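Local coordinates for GTPase-activating protein GYP1 (Saccharomyces cerevisiae, PDB 1FKM) that stimulates GTP hydrolysis by Ypt/Rab GTPases such as YPT1 and YPT7, supplying an arginine and a glutamine finger in trans through its TBC domain, at residues I14-T19 against K36-V41; T19-Q24 against W43-G48. All blocks are in the same frame, centred on the assembly; numbering follows the deposited sequence.

Contact 1. Residues I14-T19 against K36-V41; sequences ILKDKT and KIHRPV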
# COMPACT_ATOMS: atom_id res chain seq x y z
N ILE A 14 7.59 -23.35 3.74
CA ILE A 14 8.56 -22.39 3.24
C ILE A 14 9.01 -21.52 4.41
O ILE A 14 10.18 -21.16 4.53
CB ILE A 14 7.95 -21.47 2.16
CG1 ILE A 14 7.72 -22.27 0.87
CG2 ILE A 14 8.87 -20.27 1.89
CD1 ILE A 14 7.07 -21.47 -0.25
N LEU A 15 8.07 -21.21 5.30
CA LEU A 15 8.33 -20.34 6.43
C LEU A 15 8.79 -20.98 7.74
O LEU A 15 9.55 -20.36 8.50
CB LEU A 15 7.08 -19.50 6.72
CG LEU A 15 6.58 -18.64 5.56
CD1 LEU A 15 5.23 -18.05 5.94
CD2 LEU A 15 7.59 -17.54 5.25
N LYS A 16 8.35 -22.20 8.01
CA LYS A 16 8.69 -22.87 9.27
C LYS A 16 9.70 -24.01 9.18
O LYS A 16 9.71 -24.77 8.22
CB LYS A 16 7.40 -23.35 9.93
CG LYS A 16 6.39 -22.22 10.12
CD LYS A 16 5.02 -22.72 10.53
CE LYS A 16 4.04 -21.56 10.62
NZ LYS A 16 2.65 -22.00 10.93
N ASP A 17 10.54 -24.11 10.21
CA ASP A 17 11.56 -25.14 10.30
C ASP A 17 12.47 -25.18 9.07
O ASP A 17 12.61 -26.22 8.43
CB ASP A 17 10.90 -26.51 10.50
CG ASP A 17 11.90 -27.61 10.83
OD1 ASP A 17 13.10 -27.30 10.99
OD2 ASP A 17 11.48 -28.78 10.93
N LYS A 18 13.11 -24.06 8.76
CA LYS A 18 14.00 -23.98 7.59
C LYS A 18 15.27 -23.17 7.89
O LYS A 18 16.21 -23.16 7.10
CB LYS A 18 13.23 -23.35 6.41
CG LYS A 18 13.67 -23.82 5.03
CD LYS A 18 15.07 -23.34 4.66
CE LYS A 18 15.45 -23.74 3.24
NZ LYS A 18 14.55 -23.10 2.23
N THR A 19 15.28 -22.51 9.04
CA THR A 19 16.41 -21.68 9.47
C THR A 19 16.54 -20.42 8.62
O THR A 19 16.31 -19.31 9.11
CB THR A 19 17.74 -22.46 9.44
OG1 THR A 19 17.63 -23.64 10.24
CG2 THR A 19 18.86 -21.61 10.00
N LYS A 36 -4.39 -15.31 4.20
CA LYS A 36 -4.49 -14.26 5.21
C LYS A 36 -3.70 -14.52 6.49
O LYS A 36 -3.09 -13.60 7.04
CB LYS A 36 -5.95 -13.96 5.54
CG LYS A 36 -6.75 -15.13 6.10
CD LYS A 36 -8.15 -14.68 6.48
CE LYS A 36 -8.99 -15.83 7.04
NZ LYS A 36 -9.26 -16.87 6.01
N ILE A 37 -3.69 -15.75 6.98
CA ILE A 37 -2.96 -16.03 8.21
C ILE A 37 -1.44 -15.79 8.07
O ILE A 37 -0.76 -15.51 9.06
CB ILE A 37 -3.21 -17.48 8.69
CG1 ILE A 37 -2.62 -17.67 10.08
CG2 ILE A 37 -2.60 -18.48 7.71
CD1 ILE A 37 -2.92 -19.02 10.70
N HIS A 38 -0.92 -15.87 6.85
CA HIS A 38 0.51 -15.67 6.62
C HIS A 38 0.93 -14.27 6.20
O HIS A 38 2.12 -13.96 6.21
CB HIS A 38 1.01 -16.65 5.55
CG HIS A 38 1.16 -18.05 6.06
ND1 HIS A 38 0.49 -19.12 5.49
CD2 HIS A 38 1.89 -18.56 7.08
CE1 HIS A 38 0.80 -20.23 6.14
NE2 HIS A 38 1.65 -19.92 7.11
N ARG A 39 -0.02 -13.42 5.83
CA ARG A 39 0.35 -12.08 5.38
C ARG A 39 1.28 -11.27 6.27
O ARG A 39 2.25 -10.69 5.78
CB ARG A 39 -0.89 -11.25 5.05
CG ARG A 39 -1.51 -11.61 3.72
CD ARG A 39 -2.38 -10.49 3.17
NE ARG A 39 -2.90 -10.82 1.85
CZ ARG A 39 -4.13 -11.26 1.60
NH1 ARG A 39 -4.99 -11.44 2.60
NH2 ARG A 39 -4.49 -11.54 0.36
N PRO A 40 1.01 -11.18 7.58
CA PRO A 40 1.90 -10.40 8.44
C PRO A 40 3.37 -10.74 8.24
O PRO A 40 4.18 -9.88 7.87
CB PRO A 40 1.41 -10.73 9.84
CG PRO A 40 -0.07 -10.91 9.63
CD PRO A 40 -0.10 -11.76 8.37
N VAL A 41 3.71 -12.01 8.46
CA VAL A 41 5.09 -12.45 8.30
C VAL A 41 5.63 -12.31 6.88
O VAL A 41 6.71 -11.76 6.67
CB VAL A 41 5.25 -13.92 8.74
CG1 VAL A 41 6.63 -14.43 8.37
CG2 VAL A 41 5.05 -14.02 10.25

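Contact 2. Residues T19-Q24 against W43-G48; sequences TIINQQ and WKLLIG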
# COMPACT_ATOMS: atom_id res chain seq x y z
N THR A 19 15.28 -22.51 9.04
CA THR A 19 16.41 -21.68 9.47
C THR A 19 16.54 -20.42 8.62
O THR A 19 16.31 -19.31 9.11
CB THR A 19 17.74 -22.46 9.44
OG1 THR A 19 17.63 -23.64 10.24
CG2 THR A 19 18.86 -21.61 10.00
N ILE A 20 16.92 -20.59 7.35
CA ILE A 20 17.05 -19.44 6.45
C ILE A 20 15.96 -19.55 5.39
O ILE A 20 15.99 -20.44 4.54
CB ILE A 20 18.42 -19.41 5.74
CG1 ILE A 20 19.54 -19.36 6.78
CG2 ILE A 20 18.49 -18.19 4.83
CD1 ILE A 20 20.93 -19.34 6.18
N ILE A 21 14.99 -18.64 5.44
CA ILE A 21 13.88 -18.65 4.49
C ILE A 21 14.33 -18.32 3.07
O ILE A 21 15.06 -17.35 2.85
CB ILE A 21 12.79 -17.65 4.93
CG1 ILE A 21 12.28 -18.06 6.32
CG2 ILE A 21 11.63 -17.64 3.93
CD1 ILE A 21 11.28 -17.10 6.93
N ASN A 22 13.90 -19.14 2.11
CA ASN A 22 14.25 -18.94 0.71
C ASN A 22 13.38 -17.87 0.05
O ASN A 22 12.25 -18.15 -0.37
CB ASN A 22 14.12 -20.26 -0.06
CG ASN A 22 14.59 -20.14 -1.50
OD1 ASN A 22 14.09 -19.31 -2.26
ND2 ASN A 22 15.55 -20.97 -1.87
N GLN A 23 13.92 -16.66 -0.05
CA GLN A 23 13.23 -15.51 -0.64
C GLN A 23 12.67 -15.80 -2.03
O GLN A 23 11.56 -15.37 -2.37
CB GLN A 23 14.20 -14.32 -0.72
CG GLN A 23 13.56 -13.00 -1.12
CD GLN A 23 12.78 -12.36 0.02
OE1 GLN A 23 11.87 -12.98 0.58
NE2 GLN A 23 13.13 -11.13 0.36
N GLN A 24 13.44 -16.53 -2.84
CA GLN A 24 13.00 -16.87 -4.20
C GLN A 24 11.72 -17.69 -4.19
O GLN A 24 10.76 -17.36 -4.88
CB GLN A 24 14.09 -17.67 -4.92
CG GLN A 24 15.27 -16.86 -5.40
CD GLN A 24 16.19 -17.66 -6.32
OE1 GLN A 24 15.75 -18.19 -7.34
NE2 GLN A 24 17.46 -17.76 -5.95
N TRP A 43 4.60 -10.41 4.33
CA TRP A 43 4.75 -9.03 3.88
C TRP A 43 6.03 -8.42 4.46
O TRP A 43 6.76 -7.71 3.76
CB TRP A 43 3.55 -8.19 4.31
CG TRP A 43 2.39 -8.25 3.37
CD1 TRP A 43 2.05 -9.29 2.53
CD2 TRP A 43 1.37 -7.25 3.20
NE1 TRP A 43 0.88 -8.99 1.86
CE2 TRP A 43 0.44 -7.75 2.25
CE3 TRP A 43 1.15 -5.98 3.76
CZ2 TRP A 43 -0.69 -7.03 1.86
CZ3 TRP A 43 0.02 -5.26 3.36
CH2 TRP A 43 -0.88 -5.79 2.42
N LYS A 44 6.31 -8.70 5.73
CA LYS A 44 7.52 -8.16 6.36
C LYS A 44 8.78 -8.74 5.72
O LYS A 44 9.79 -8.05 5.58
CB LYS A 44 7.49 -8.42 7.86
CG LYS A 44 6.35 -7.70 8.57
CD LYS A 44 6.28 -8.04 10.05
CE LYS A 44 5.00 -7.50 10.68
NZ LYS A 44 4.84 -7.92 12.10
N LEU A 45 8.72 -10.01 5.32
CA LEU A 45 9.87 -10.64 4.68
C LEU A 45 10.07 -10.09 3.26
O LEU A 45 11.19 -9.75 2.88
CB LEU A 45 9.68 -12.16 4.60
CG LEU A 45 9.82 -12.96 5.90
CD1 LEU A 45 9.28 -14.38 5.70
CD2 LEU A 45 11.29 -12.99 6.33
N LEU A 46 8.99 -9.97 2.50
CA LEU A 46 9.10 -9.49 1.13
C LEU A 46 9.54 -8.03 0.99
O LEU A 46 10.25 -7.69 0.05
CB LEU A 46 7.77 -9.68 0.39
CG LEU A 46 7.34 -11.13 0.17
CD1 LEU A 46 5.94 -11.17 -0.44
CD2 LEU A 46 8.35 -11.83 -0.74
N ILE A 47 9.13 -7.18 1.92
CA ILE A 47 9.49 -5.77 1.85
C ILE A 47 10.90 -5.50 2.38
O ILE A 47 11.40 -4.37 2.30
CB ILE A 47 8.44 -4.90 2.59
CG1 ILE A 47 8.52 -3.46 2.08
CG2 ILE A 47 8.68 -4.95 4.10
CD1 ILE A 47 7.43 -2.57 2.60
N GLY A 48 11.54 -6.54 2.91
CA GLY A 48 12.89 -6.39 3.42
C GLY A 48 13.02 -5.91 4.85
O GLY A 48 14.04 -5.34 5.23

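Contact 1. Residues I14-T19 against K36-V41
L15 and H38 make the van der Waals part of this contact. The CD1 methyl of L15 lies 3.6 Å from CD2 of H38 and 4.1 Å from its CG, so it rests against these two ring carbons from an oblique direction, while the two side chains run past each other in opposite directions. Both reach across because CG stands anti to the carbonyl carbon (chi1 -58° in L15, -75° in H38). The backbones stay apart, with 8.7 Å between L15 CA and V41 CA, the nearest pair. This is the last turn of helix 4-15 leaning on the residues that lead into helix 39-46, at the N-terminal end of the all-helical TBC GAP domain and away from the two catalytic fingers.

The polar part runs through D12, outside both segments and one turn back on helix 4-15. K16 NZ comes to the ring edge near its plane, 4.5 Å from H38 NE2, too far for a bond. Instead D12 OD1 accepts a hydrogen bond from H38 NE2 and forms a salt bridge with K16 NZ. The bond to D12 should fix the rotation of the ring, and the carboxylate probably offsets the lysine charge.

Contact 2. Residues T19-Q24 against W43-G48
Q23 and L46 bring the backbones closest, 7.5 Å from CA to CA, where the start of helix 23-30 and the extended residues before it pass the end of helix 39-46. That end closes in a Schellman motif, with G48 at positive phi and its N bonded to L45 O at 3.2 Å.

The apolar contact is methyl to methyl: I21 CD1 sits 3.6 Å from L45 CD1 and 4.2 Å from L45 CD2, and the two side chains cross at about a right angle. I21 points its CB at the helix, and with CG1 beside the backbone N (chi1 -60°) the ethyl branch extends to the leucine fork.

Q23 supplies the polar contact. Its chain bends at chi2 (76°), bringing NE2 within 3.5 Å of L45 O; the bond is nearly straight at 171° but long and weak. Thus L45 O, already taken by G48 N, receives a second donor at the helix end. On the other arm of the amide, OE1 faces the CD2 methyl of L46 at 3.9 Å, and this buried oxygen has no polar partner in the model. Replacing Q23 by an alanine would probably cost L45 O its weak second donor and open a gap beside the L46 methyl.

N22 caps helix 23-30 through a bond from D25 N to its OD1. Further along that helix, L26 packs on both L45 and L46, while S259 of helix 247-261 also touches L46, so that L46 is in contact with both helix 23-30 and helix 247-261.

How the contacts relate
Both contacts use helix 39-46, contact 1 at the approach to its N-terminal end and contact 2 at its C-terminal turn, and their centres are 9 Å apart. Helices 4-15 and 23-30, successive in the chain and joined by a short link, approach it in turn. The methyls L15 CD2 and L45 CD1, 3.6 Å apart, make the packing continuous from one contact to the other. Contact 2 is the more buried, with three of four touching residues inside; contact 1 is partly buried and reaches the surface at K16. Their polar chemistry differs accordingly: contact 1 has a carboxylate shared by a lysine and a histidine, whereas contact 2 uses a neutral amide and a backbone carbonyl.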